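Local coordinates for protein phosphoribosyl-aminoimidazole carboxylase (Aspergillus clavatus, PDB 3K5I) that probably catalyses the ATP-dependent carboxylation of 5-aminoimidazole ribonucleotide to its N5-carboxyamino form in purine biosynthesis, as an ATP-grasp enzyme, at residues Ile121-Asn126 / Lys166-Ala171; Ala139-Leu144 / Pro197-Lys202; Val89-Ile94 / Ile111-Gln116. All blocks are in the same frame, centred on the assembly; numbering follows the deposited sequence.

How the contacts relate
Contacts 1 and 2 share the ADP site: their centres lie 11 Å apart, and strands 163-167 and 198-202 are neighbours in one antiparallel sheet. Contact 1 brings lysines to the phosphates and the adenine, while contact 2 supplies the edge of the pocket beside the adenine amino group. A salt bridge joins them directly, Lys168 NZ to Glu143 OE2 at 2.8 Å, and the Phe125 ring packs against His141 and Glu143. Contact 3 stands apart, in the parallel sheet of the preATP-grasp domain, and contributes Glu93 and Ile94 to the pocket of 5-aminoimidazole ribonucleotide. Its centre is about 17 Å from that of contact 1 and about 27 Å from that of contact 2.

Contact 1: residues Ile121-Asn126 / Lys166-Ala171; sequences IQNKFN and KSKTMA. With ADP (adenosine-5'-diphosphate), chain G.
The ADP pocket of the ATP-grasp fold draws on two lysines here, Lys124 in the first turn of helix 124-132 and Lys166 near the end of strand 163-167. The two backbones are tied by one direct bond, Lys124 N to Lys168 O at 3.1 Å, and it is nearly straight (166°). A water spans Lys124 NZ and the carbonyl O of Ser167, and another joins the backbones of Gln122 and Met170.

The two ammonium groups converge on the nucleotide, with NZ of Lys124 4.2 Å from NZ of Lys166. Lys124 NZ donates to the bridging oxygen O3A of ADP at 2.6 Å and also to O2A, with a weak third bond to O2B. From its extended chain, Lys166 NZ reaches O2A at 2.5 Å and adenine N7 at 2.7 Å. Both lysines thus bind one alpha-phosphate oxygen, whose negative charge probably favours their close approach; Glu201 adds a salt bridge to Lys166.

Asn123 is the N-cap of helix 124-132. With CG anti to the backbone N (chi1 -176°), its OD1 folds over the helix start and accepts from Asn126 N at 2.9 Å, that donor standing above the carbonyl plane, and weakly from Phe125 N. The same OD1 rests 3.6 Å from CB of Lys168. The Lys168 chain runs alongside both Asn123 and Phe125, its CG and CD against Phe125 CB, until NZ comes obliquely to the ring, 3.3 Å from Phe125 CD2. That NZ is held by a salt bridge to Glu143 and by a water shared with Asn126 OD1.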
loop_
_atom_site.group_PDB
_atom_site.type_symbol
_atom_site.label_atom_id
_atom_site.label_comp_id
_atom_site.label_asym_id
_atom_site.label_seq_id
_atom_site.Cartn_x
_atom_site.Cartn_y
_atom_site.Cartn_z
ATOM N N ILE A 121 4.546 -29.164 -8.028
ATOM C CA ILE A 121 3.917 -28.123 -8.787
ATOM C C ILE A 121 4.695 -27.529 -9.946
ATOM O O ILE A 121 4.138 -27.189 -10.989
ATOM C CB ILE A 121 3.110 -27.107 -7.867
ATOM C CG1 ILE A 121 1.911 -27.783 -7.180
ATOM C CG2 ILE A 121 2.616 -25.848 -8.615
ATOM C CD1 ILE A 121 1.198 -26.971 -6.082
ATOM N N GLN A 122 5.994 -27.396 -9.760
ATOM C CA GLN A 122 6.833 -26.797 -10.787
ATOM C C GLN A 122 6.872 -27.491 -12.158
ATOM O O GLN A 122 7.275 -26.907 -13.178
ATOM C CB GLN A 122 8.201 -26.526 -10.184
ATOM C CG GLN A 122 8.970 -27.800 -10.028
ATOM C CD GLN A 122 10.344 -27.443 -9.478
ATOM O OE1 GLN A 122 11.241 -28.249 -9.551
ATOM N NE2 GLN A 122 10.515 -26.234 -8.937
ATOM N N ASN A 123 6.424 -28.743 -12.185
ATOM C CA ASN A 123 6.367 -29.485 -13.430
ATOM C C ASN A 123 4.867 -29.660 -13.598
ATOM O O ASN A 123 4.208 -30.367 -12.826
ATOM C CB ASN A 123 7.002 -30.847 -13.323
ATOM C CG ASN A 123 7.015 -31.534 -14.659
ATOM O OD1 ASN A 123 5.969 -31.705 -15.294
ATOM N ND2 ASN A 123 8.203 -31.923 -15.101
ATOM N N LYS A 124 4.373 -28.942 -14.606
ATOM C CA LYS A 124 2.966 -28.869 -14.964
ATOM C C LYS A 124 2.338 -30.194 -15.282
ATOM O O LYS A 124 1.173 -30.454 -14.913
ATOM C CB LYS A 124 2.744 -27.836 -16.072
ATOM C CG LYS A 124 2.409 -26.428 -15.536
ATOM C CD LYS A 124 2.344 -25.347 -16.627
ATOM C CE LYS A 124 0.925 -24.797 -16.822
ATOM N NZ LYS A 124 0.935 -23.809 -17.951
ATOM N N PHE A 125 3.148 -31.003 -15.951
ATOM C CA PHE A 125 2.634 -32.313 -16.287
ATOM C C PHE A 125 2.531 -33.102 -14.982
ATOM O O PHE A 125 1.533 -33.751 -14.681
ATOM C CB PHE A 125 3.615 -32.992 -17.228
ATOM C CG PHE A 125 3.147 -34.333 -17.759
ATOM C CD1 PHE A 125 2.168 -34.412 -18.749
ATOM C CD2 PHE A 125 3.685 -35.520 -17.271
ATOM C CE1 PHE A 125 1.718 -35.636 -19.253
ATOM C CE2 PHE A 125 3.245 -36.774 -17.790
ATOM C CZ PHE A 125 2.280 -36.818 -18.794
ATOM N N ASN A 126 3.596 -33.046 -14.198
ATOM C CA ASN A 126 3.644 -33.716 -12.898
ATOM C C ASN A 126 2.590 -33.223 -11.912
ATOM O O ASN A 126 1.995 -34.000 -11.160
ATOM C CB ASN A 126 5.051 -33.468 -12.367
ATOM C CG ASN A 126 6.015 -34.333 -13.105
ATOM O OD1 ASN A 126 5.539 -35.145 -13.892
ATOM N ND2 ASN A 126 7.321 -34.172 -12.916
ATOM N N LYS A 166 2.452 -27.242 -24.577
ATOM C CA LYS A 166 3.031 -26.646 -23.374
ATOM C C LYS A 166 4.319 -27.283 -22.853
ATOM O O LYS A 166 4.451 -28.515 -22.883
ATOM C CB LYS A 166 2.023 -26.792 -22.220
ATOM C CG LYS A 166 0.586 -26.420 -22.463
ATOM C CD LYS A 166 -0.163 -26.216 -21.117
ATOM C CE LYS A 166 -1.542 -25.472 -21.192
ATOM N NZ LYS A 166 -2.431 -25.328 -19.926
ATOM N N SER A 167 5.223 -26.445 -22.346
ATOM C CA SER A 167 6.488 -26.846 -21.733
ATOM C C SER A 167 6.064 -27.319 -20.344
ATOM O O SER A 167 5.248 -26.683 -19.635
ATOM C CB SER A 167 7.441 -25.665 -21.412
ATOM O OG SER A 167 8.588 -26.161 -20.705
ATOM N N LYS A 168 6.629 -28.446 -19.943
ATOM C CA LYS A 168 6.330 -28.952 -18.609
ATOM C C LYS A 168 7.022 -28.070 -17.547
ATOM O O LYS A 168 6.532 -27.749 -16.463
ATOM C CB LYS A 168 6.899 -30.363 -18.537
ATOM C CG LYS A 168 6.131 -31.390 -19.360
ATOM C CD LYS A 168 6.848 -32.723 -19.073
ATOM C CE LYS A 168 6.414 -33.999 -19.771
ATOM N NZ LYS A 168 6.613 -35.201 -18.854
ATOM N N THR A 169 8.213 -27.597 -17.842
ATOM C CA THR A 169 8.840 -26.813 -16.798
ATOM C C THR A 169 9.072 -25.387 -17.227
ATOM O O THR A 169 8.978 -25.031 -18.416
ATOM C CB THR A 169 10.240 -27.398 -16.577
ATOM O OG1 THR A 169 10.880 -27.409 -17.851
ATOM C CG2 THR A 169 10.126 -28.850 -16.156
ATOM N N MET A 170 9.430 -24.603 -16.215
ATOM C CA MET A 170 9.754 -23.208 -16.400
ATOM C C MET A 170 8.659 -22.299 -16.976
ATOM O O MET A 170 8.935 -21.174 -17.364
ATOM C CB MET A 170 11.106 -23.097 -17.159
ATOM C CG MET A 170 12.247 -23.952 -16.578
ATOM S SD MET A 170 12.667 -23.403 -14.840
ATOM C CE MET A 170 12.847 -21.589 -15.277
ATOM N N ALA A 171 7.403 -22.712 -17.035
ATOM C CA ALA A 171 6.403 -21.852 -17.655
ATOM C C ALA A 171 5.590 -20.985 -16.739
ATOM O O ALA A 171 5.032 -21.413 -15.722
ATOM C CB ALA A 171 5.490 -22.709 -18.517
HETATM P PB ADP G . 0.950 -20.320 -17.537
HETATM O O1B ADP G . 2.070 -19.733 -18.305
HETATM O O2B ADP G . 1.792 -21.013 -16.488
HETATM O O3B ADP G . -0.176 -19.724 -16.631
HETATM P PA ADP G . -1.491 -21.841 -18.380
HETATM O O1A ADP G . -2.258 -21.368 -17.225
HETATM O O2A ADP G . -1.700 -23.327 -18.535
HETATM O O3A ADP G . 0.051 -21.390 -18.329
HETATM O "O5'" ADP G . -2.244 -21.107 -19.596
HETATM C "C5'" ADP G . -2.552 -19.708 -19.566
HETATM C "C4'" ADP G . -3.894 -19.476 -20.215
HETATM O "O4'" ADP G . -3.875 -19.998 -21.569
HETATM C "C3'" ADP G . -5.114 -20.186 -19.656
HETATM O "O3'" ADP G . -5.697 -19.241 -18.744
HETATM C "C2'" ADP G . -6.103 -20.293 -20.823
HETATM O "O2'" ADP G . -6.478 -18.979 -21.333
HETATM C "C1'" ADP G . -5.060 -20.666 -21.856
HETATM N N9 ADP G . -5.037 -22.120 -21.908
HETATM C C8 ADP G . -4.213 -22.910 -21.155
HETATM N N7 ADP G . -4.530 -24.217 -21.302
HETATM C C5 ADP G . -5.538 -24.184 -22.243
HETATM C C6 ADP G . -6.200 -25.271 -22.908
HETATM N N6 ADP G . -6.190 -26.477 -22.820
HETATM N N1 ADP G . -7.167 -24.906 -23.800
HETATM C C2 ADP G . -7.450 -23.596 -24.149
HETATM N N3 ADP G . -6.766 -22.616 -23.621
HETATM C C4 ADP G . -5.855 -22.912 -22.677
HETATM O O HOH W 1 9.965 -25.637 -13.458
HETATM O O HOH W 2 3.401 -24.712 -19.720
HETATM O O HOH W 3 7.478 -35.586 -16.158
#

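Contact 2: residues Ala139-Leu144 / Pro197-Lys202; sequences AEHREL and PLYAEK. With ADP (adenosine-5'-diphosphate), chain G.
Glu140 O accepts Lys202 N at 2.6 Å in an almost linear bond (175°), the shortest between the two segments. The side chains of the same two residues cross obliquely, CB of Glu140 lying 3.6 Å from CB of Lys202. The Glu140 carboxylate then divides its partners: OE1 receives Arg142 NH1 through its anti lone pair at 2.9 Å, in the guanidinium plane, while OE2 makes a long salt bridge to Lys202 NZ. Arg142 NH1 also donates to His141 O, which helps fix the guanidinium.

Arg142 and Ala200 form an antiparallel hydrogen-bonded pair, bonded both ways. Beside it, in the non-hydrogen-bonded pairs, His141, Glu201, Glu143 and Tyr199 share one face. There His141 and Tyr199, each with CG between backbone N and carbonyl carbon (chi1 58° and 75°), make a T-shaped stack, the tyrosine edge directed at the imidazole face, centroids 5.6 Å apart. At the pocket end, adenine N6 of ADP donates weakly to Glu201 OE1 and to Lys202 O; Lys166 salt-bridges the same OE1.

Strand 141-144 is the outermost of its four-stranded sheet, with 198-202 between it and 163-167. Helix 124-132 packs on the His141 and Tyr199 face, and helix 149-159 touches Glu140, Arg142 and Leu144.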
loop_
_atom_site.group_PDB
_atom_site.type_symbol
_atom_site.label_atom_id
_atom_site.label_comp_id
_atom_site.label_asym_id
_atom_site.label_seq_id
_atom_site.Cartn_x
_atom_site.Cartn_y
_atom_site.Cartn_z
ATOM N N ALA A 139 -8.215 -30.996 -18.321
ATOM C CA ALA A 139 -8.027 -31.271 -19.748
ATOM C C ALA A 139 -7.165 -32.488 -20.070
ATOM O O ALA A 139 -6.152 -32.757 -19.462
ATOM C CB ALA A 139 -7.446 -30.040 -20.499
ATOM N N GLU A 140 -7.581 -33.232 -21.077
ATOM C CA GLU A 140 -6.878 -34.400 -21.548
ATOM C C GLU A 140 -5.515 -34.005 -22.077
ATOM O O GLU A 140 -5.368 -32.942 -22.686
ATOM C CB GLU A 140 -7.640 -34.899 -22.768
ATOM C CG GLU A 140 -7.098 -36.198 -23.283
ATOM C CD GLU A 140 -8.190 -37.046 -23.871
ATOM O OE1 GLU A 140 -7.790 -38.098 -24.393
ATOM O OE2 GLU A 140 -9.386 -36.649 -23.828
ATOM N N HIS A 141 -4.540 -34.896 -21.944
ATOM C CA HIS A 141 -3.271 -34.504 -22.498
ATOM C C HIS A 141 -2.524 -35.740 -22.904
ATOM O O HIS A 141 -3.039 -36.859 -22.775
ATOM C CB HIS A 141 -2.497 -33.678 -21.478
ATOM C CG HIS A 141 -2.236 -34.373 -20.183
ATOM N ND1 HIS A 141 -2.786 -33.934 -18.995
ATOM C CD2 HIS A 141 -1.464 -35.449 -19.885
ATOM C CE1 HIS A 141 -2.376 -34.732 -18.021
ATOM N NE2 HIS A 141 -1.570 -35.651 -18.527
ATOM N N ARG A 142 -1.315 -35.504 -23.398
ATOM C CA ARG A 142 -0.424 -36.576 -23.829
ATOM C C ARG A 142 0.982 -36.041 -23.663
ATOM O O ARG A 142 1.288 -34.955 -24.136
ATOM C CB ARG A 142 -0.658 -36.969 -25.301
ATOM C CG ARG A 142 -2.033 -37.583 -25.523
ATOM C CD ARG A 142 -2.171 -38.981 -24.905
ATOM N NE ARG A 142 -3.209 -39.730 -25.607
ATOM C CZ ARG A 142 -4.509 -39.555 -25.404
ATOM N NH1 ARG A 142 -4.901 -38.683 -24.487
ATOM N NH2 ARG A 142 -5.399 -40.254 -26.100
ATOM N N GLU A 143 1.874 -36.760 -23.002
ATOM C CA GLU A 143 3.206 -36.183 -22.911
ATOM C C GLU A 143 3.894 -36.407 -24.263
ATOM O O GLU A 143 3.416 -37.199 -25.068
ATOM C CB GLU A 143 3.903 -36.626 -21.613
ATOM C CG GLU A 143 5.198 -37.384 -21.710
ATOM C CD GLU A 143 5.364 -38.262 -20.479
ATOM O OE1 GLU A 143 4.749 -39.354 -20.415
ATOM O OE2 GLU A 143 6.084 -37.830 -19.551
ATOM N N LEU A 144 4.983 -35.707 -24.557
ATOM C CA LEU A 144 5.662 -35.900 -25.834
ATOM C C LEU A 144 6.996 -36.527 -25.507
ATOM O O LEU A 144 7.834 -35.827 -24.989
ATOM C CB LEU A 144 6.005 -34.568 -26.502
ATOM C CG LEU A 144 5.080 -34.151 -27.649
ATOM C CD1 LEU A 144 3.813 -33.633 -26.982
ATOM C CD2 LEU A 144 5.811 -33.122 -28.531
ATOM N N PRO A 197 10.983 -29.969 -22.245
ATOM C CA PRO A 197 10.205 -31.215 -22.127
ATOM C C PRO A 197 8.769 -30.688 -22.347
ATOM O O PRO A 197 8.376 -29.671 -21.765
ATOM C CB PRO A 197 10.305 -31.544 -20.632
ATOM C CG PRO A 197 10.581 -30.213 -19.936
ATOM C CD PRO A 197 11.275 -29.331 -20.943
ATOM N N LEU A 198 7.977 -31.347 -23.186
ATOM C CA LEU A 198 6.615 -30.908 -23.523
ATOM C C LEU A 198 5.539 -31.941 -23.345
ATOM O O LEU A 198 5.764 -33.150 -23.220
ATOM C CB LEU A 198 6.548 -30.668 -25.046
ATOM C CG LEU A 198 7.750 -29.925 -25.572
ATOM C CD1 LEU A 198 7.413 -29.700 -27.026
ATOM C CD2 LEU A 198 7.946 -28.611 -24.793
ATOM N N TYR A 199 4.325 -31.436 -23.435
ATOM C CA TYR A 199 3.155 -32.293 -23.399
ATOM C C TYR A 199 2.124 -31.392 -24.087
ATOM O O TYR A 199 2.281 -30.187 -24.157
ATOM C CB TYR A 199 2.730 -32.768 -22.014
ATOM C CG TYR A 199 2.072 -31.689 -21.227
ATOM C CD1 TYR A 199 2.860 -30.698 -20.638
ATOM C CD2 TYR A 199 0.690 -31.623 -21.107
ATOM C CE1 TYR A 199 2.264 -29.745 -19.884
ATOM C CE2 TYR A 199 0.085 -30.628 -20.368
ATOM C CZ TYR A 199 0.906 -29.681 -19.792
ATOM O OH TYR A 199 0.489 -28.638 -19.015
ATOM N N ALA A 200 1.080 -31.955 -24.664
ATOM C CA ALA A 200 0.043 -31.166 -25.340
ATOM C C ALA A 200 -1.259 -31.311 -24.576
ATOM O O ALA A 200 -1.481 -32.332 -23.908
ATOM C CB ALA A 200 -0.124 -31.659 -26.787
ATOM N N GLU A 201 -2.125 -30.307 -24.675
ATOM C CA GLU A 201 -3.342 -30.523 -23.915
ATOM C C GLU A 201 -4.539 -30.434 -24.858
ATOM O O GLU A 201 -4.543 -29.641 -25.805
ATOM C CB GLU A 201 -3.304 -29.454 -22.821
ATOM C CG GLU A 201 -3.234 -30.006 -21.422
ATOM C CD GLU A 201 -3.384 -28.895 -20.399
ATOM O OE1 GLU A 201 -3.896 -27.817 -20.764
ATOM O OE2 GLU A 201 -2.991 -29.082 -19.229
ATOM N N LYS A 202 -5.558 -31.255 -24.639
ATOM C CA LYS A 202 -6.704 -31.190 -25.536
ATOM C C LYS A 202 -7.285 -29.817 -25.281
ATOM O O LYS A 202 -7.209 -29.328 -24.145
ATOM C CB LYS A 202 -7.712 -32.292 -25.205
ATOM C CG LYS A 202 -9.139 -31.904 -25.546
ATOM C CD LYS A 202 -10.008 -33.170 -25.572
ATOM C CE LYS A 202 -10.034 -33.829 -26.937
ATOM N NZ LYS A 202 -10.888 -35.055 -26.940
HETATM P PB ADP G . 0.950 -20.320 -17.537
HETATM O O1B ADP G . 2.070 -19.733 -18.305
HETATM O O2B ADP G . 1.792 -21.013 -16.488
HETATM O O3B ADP G . -0.176 -19.724 -16.631
HETATM P PA ADP G . -1.491 -21.841 -18.380
HETATM O O1A ADP G . -2.258 -21.368 -17.225
HETATM O O2A ADP G . -1.700 -23.327 -18.535
HETATM O O3A ADP G . 0.051 -21.390 -18.329
HETATM O "O5'" ADP G . -2.244 -21.107 -19.596
HETATM C "C5'" ADP G . -2.552 -19.708 -19.566
HETATM C "C4'" ADP G . -3.894 -19.476 -20.215
HETATM O "O4'" ADP G . -3.875 -19.998 -21.569
HETATM C "C3'" ADP G . -5.114 -20.186 -19.656
HETATM O "O3'" ADP G . -5.697 -19.241 -18.744
HETATM C "C2'" ADP G . -6.103 -20.293 -20.823
HETATM O "O2'" ADP G . -6.478 -18.979 -21.333
HETATM C "C1'" ADP G . -5.060 -20.666 -21.856
HETATM N N9 ADP G . -5.037 -22.120 -21.908
HETATM C C8 ADP G . -4.213 -22.910 -21.155
HETATM N N7 ADP G . -4.530 -24.217 -21.302
HETATM C C5 ADP G . -5.538 -24.184 -22.243
HETATM C C6 ADP G . -6.200 -25.271 -22.908
HETATM N N6 ADP G . -6.190 -26.477 -22.820
HETATM N N1 ADP G . -7.167 -24.906 -23.800
HETATM C C2 ADP G . -7.450 -23.596 -24.149
HETATM N N3 ADP G . -6.766 -22.616 -23.621
HETATM C C4 ADP G . -5.855 -22.912 -22.677
HETATM O O HOH W 4 9.137 -33.508 -24.650
HETATM O O HOH W 5 7.894 -35.403 -22.104
#

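Contact 3: residues Val89-Ile94 / Ile111-Gln116; sequences VVTAEI and IEPSWQ. With AIR (5-aminoimidazole ribonucleotide), chain I.
Val89 and Glu112 meet at about a right angle, CG2 of the valine 4.2 Å from both CB and CG of the glutamate. With CG1 of Val89 between the backbone N and the carbonyl carbon (chi1 54°), CG2 is left anti to that N and meets Glu112, whose chain bends at chi2 and carries the carboxylate away, where OE1 accepts from Lys268 N.

Two residues further on, the Thr91 hydroxyl faces the Glu112 carbonyl: OG1 donates to Glu112 O at 2.5 Å, within the carbonyl plane. His311 NE2 is a second partner of that hydroxyl. CD of Pro113, which follows a cis peptide bond, sits 3.7 Å from Thr91 OG1.

The two segments belong to the edge of a five-stranded parallel sheet, part of the preATP-grasp domain with its Rossmann-like strand order, in which Val90 pairs with Ile111 and Glu112 N donates to Val90 O at 3.1 Å. Strand 110-111 is the outermost strand; strand 26-30 borders 89-92 across from it, and helix 99-105 packs against Val90.

Past the end of strand 89-92, Glu93 turns to the ribose of 5-aminoimidazole ribonucleotide. Its OE2 accepts from O2' in a very short bond of doubtful length and also from the backbone N of Gly33 and of Gly36, while Ile94 lays CB 3.7 Å from C2 of the imidazole.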
loop_
_atom_site.group_PDB
_atom_site.type_symbol
_atom_site.label_atom_id
_atom_site.label_comp_id
_atom_site.label_asym_id
_atom_site.label_seq_id
_atom_site.Cartn_x
_atom_site.Cartn_y
_atom_site.Cartn_z
ATOM N N VAL A 89 12.187 -18.770 8.066
ATOM C CA VAL A 89 11.214 -19.534 7.270
ATOM C C VAL A 89 11.556 -19.117 5.871
ATOM O O VAL A 89 11.863 -17.973 5.560
ATOM C CB VAL A 89 9.715 -19.374 7.608
ATOM C CG1 VAL A 89 9.352 -17.902 7.591
ATOM C CG2 VAL A 89 8.834 -20.193 6.654
ATOM N N VAL A 90 11.580 -20.130 5.037
ATOM C CA VAL A 90 11.918 -19.858 3.645
ATOM C C VAL A 90 10.671 -20.018 2.787
ATOM O O VAL A 90 10.002 -21.032 2.835
ATOM C CB VAL A 90 13.062 -20.765 3.160
ATOM C CG1 VAL A 90 13.143 -20.705 1.622
ATOM C CG2 VAL A 90 14.369 -20.315 3.852
ATOM N N THR A 91 10.312 -19.023 1.999
ATOM C CA THR A 91 9.102 -19.207 1.192
ATOM C C THR A 91 9.455 -18.897 -0.258
ATOM O O THR A 91 10.613 -18.605 -0.587
ATOM C CB THR A 91 7.855 -18.427 1.736
ATOM O OG1 THR A 91 6.690 -18.881 1.015
ATOM C CG2 THR A 91 8.004 -16.868 1.667
ATOM N N ALA A 92 8.495 -18.973 -1.168
ATOM C CA ALA A 92 8.797 -18.646 -2.558
ATOM C C ALA A 92 7.764 -17.800 -3.269
ATOM O O ALA A 92 6.574 -17.962 -3.075
ATOM C CB ALA A 92 9.120 -19.881 -3.401
ATOM N N GLU A 93 8.246 -16.884 -4.096
ATOM C CA GLU A 93 7.419 -15.986 -4.940
ATOM C C GLU A 93 7.417 -16.464 -6.385
ATOM O O GLU A 93 6.889 -15.852 -7.288
ATOM C CB GLU A 93 7.684 -14.467 -4.811
ATOM C CG GLU A 93 9.097 -13.984 -5.173
ATOM C CD GLU A 93 9.136 -13.591 -6.653
ATOM O OE1 GLU A 93 9.543 -14.385 -7.525
ATOM O OE2 GLU A 93 8.752 -12.439 -6.899
ATOM N N ILE A 94 8.035 -17.616 -6.583
ATOM C CA ILE A 94 8.041 -18.199 -7.904
ATOM C C ILE A 94 8.137 -19.752 -7.796
ATOM O O ILE A 94 8.551 -20.324 -6.782
ATOM C CB ILE A 94 9.100 -17.622 -8.769
ATOM C CG1 ILE A 94 9.071 -18.446 -10.088
ATOM C CG2 ILE A 94 10.483 -17.825 -8.100
ATOM C CD1 ILE A 94 9.794 -17.780 -11.185
ATOM N N ILE A 111 10.161 -24.670 5.975
ATOM C CA ILE A 111 9.922 -24.299 4.572
ATOM C C ILE A 111 8.441 -24.216 4.321
ATOM O O ILE A 111 7.752 -25.194 4.490
ATOM C CB ILE A 111 10.594 -25.210 3.505
ATOM C CG1 ILE A 111 12.118 -25.353 3.808
ATOM C CG2 ILE A 111 10.182 -24.710 2.049
ATOM C CD1 ILE A 111 12.901 -26.673 3.317
ATOM N N GLU A 112 7.936 -23.083 3.863
ATOM C CA GLU A 112 6.498 -23.047 3.632
ATOM C C GLU A 112 6.185 -22.188 2.399
ATOM O O GLU A 112 6.604 -21.031 2.291
ATOM C CB GLU A 112 5.823 -22.465 4.891
ATOM C CG GLU A 112 5.979 -23.223 6.244
ATOM C CD GLU A 112 5.365 -24.627 6.265
ATOM O OE1 GLU A 112 4.796 -25.076 5.263
ATOM O OE2 GLU A 112 5.470 -25.340 7.277
ATOM N N PRO A 113 5.420 -22.733 1.468
ATOM C CA PRO A 113 4.924 -24.113 1.545
ATOM C C PRO A 113 6.024 -25.212 1.371
ATOM O O PRO A 113 7.212 -24.985 1.072
ATOM C CB PRO A 113 3.866 -24.136 0.417
ATOM C CG PRO A 113 4.466 -23.218 -0.648
ATOM C CD PRO A 113 5.171 -22.113 0.143
ATOM N N SER A 114 5.687 -26.475 1.539
ATOM C CA SER A 114 6.703 -27.540 1.412
ATOM C C SER A 114 7.539 -27.731 0.149
ATOM O O SER A 114 6.999 -27.609 -0.950
ATOM C CB SER A 114 6.029 -28.896 1.630
ATOM O OG SER A 114 5.544 -29.350 0.395
ATOM N N TRP A 115 8.818 -28.095 0.279
ATOM C CA TRP A 115 9.577 -28.328 -0.932
ATOM C C TRP A 115 8.987 -29.410 -1.842
ATOM O O TRP A 115 9.122 -29.385 -3.071
ATOM C CB TRP A 115 11.073 -28.495 -0.704
ATOM C CG TRP A 115 11.264 -29.737 0.084
ATOM C CD1 TRP A 115 11.461 -29.842 1.429
ATOM C CD2 TRP A 115 11.300 -31.065 -0.448
ATOM N NE1 TRP A 115 11.605 -31.169 1.774
ATOM C CE2 TRP A 115 11.527 -31.940 0.639
ATOM C CE3 TRP A 115 11.101 -31.600 -1.728
ATOM C CZ2 TRP A 115 11.613 -33.331 0.478
ATOM C CZ3 TRP A 115 11.248 -32.969 -1.914
ATOM C CH2 TRP A 115 11.479 -33.825 -0.812
ATOM N N GLN A 116 8.319 -30.393 -1.259
ATOM C CA GLN A 116 7.736 -31.430 -2.130
ATOM C C GLN A 116 6.562 -30.861 -2.946
ATOM O O GLN A 116 6.394 -31.267 -4.097
ATOM C CB GLN A 116 7.205 -32.585 -1.298
ATOM C CG GLN A 116 8.215 -33.348 -0.445
ATOM C CD GLN A 116 8.290 -32.854 1.001
ATOM O OE1 GLN A 116 7.977 -31.684 1.258
ATOM N NE2 GLN A 116 8.722 -33.725 1.934
HETATM N N1 AIR I . 6.008 -14.713 -11.024
HETATM C C2 AIR I . 6.332 -15.915 -10.465
HETATM N N3 AIR I . 5.783 -16.978 -11.047
HETATM C C4 AIR I . 5.004 -16.407 -12.037
HETATM C C5 AIR I . 5.130 -15.020 -12.051
HETATM N N6 AIR I . 4.567 -14.071 -12.863
HETATM C "C1'" AIR I . 6.448 -13.321 -10.769
HETATM C "C2'" AIR I . 7.439 -13.188 -9.590
HETATM C "C3'" AIR I . 8.657 -13.688 -10.387
HETATM C "C4'" AIR I . 8.527 -12.778 -11.611
HETATM O "O4'" AIR I . 7.143 -12.982 -11.955
HETATM O "O2'" AIR I . 7.585 -11.922 -8.915
HETATM O "O3'" AIR I . 9.816 -13.587 -9.587
HETATM C "C5'" AIR I . 9.448 -12.080 -12.593
HETATM O "O5'" AIR I . 9.062 -12.267 -13.985
HETATM P P AIR I . 10.016 -11.645 -15.131
HETATM O O6 AIR I . 9.198 -10.570 -16.032
HETATM O O7 AIR I . 10.445 -12.856 -15.886
HETATM O O8 AIR I . 11.153 -10.941 -14.426
#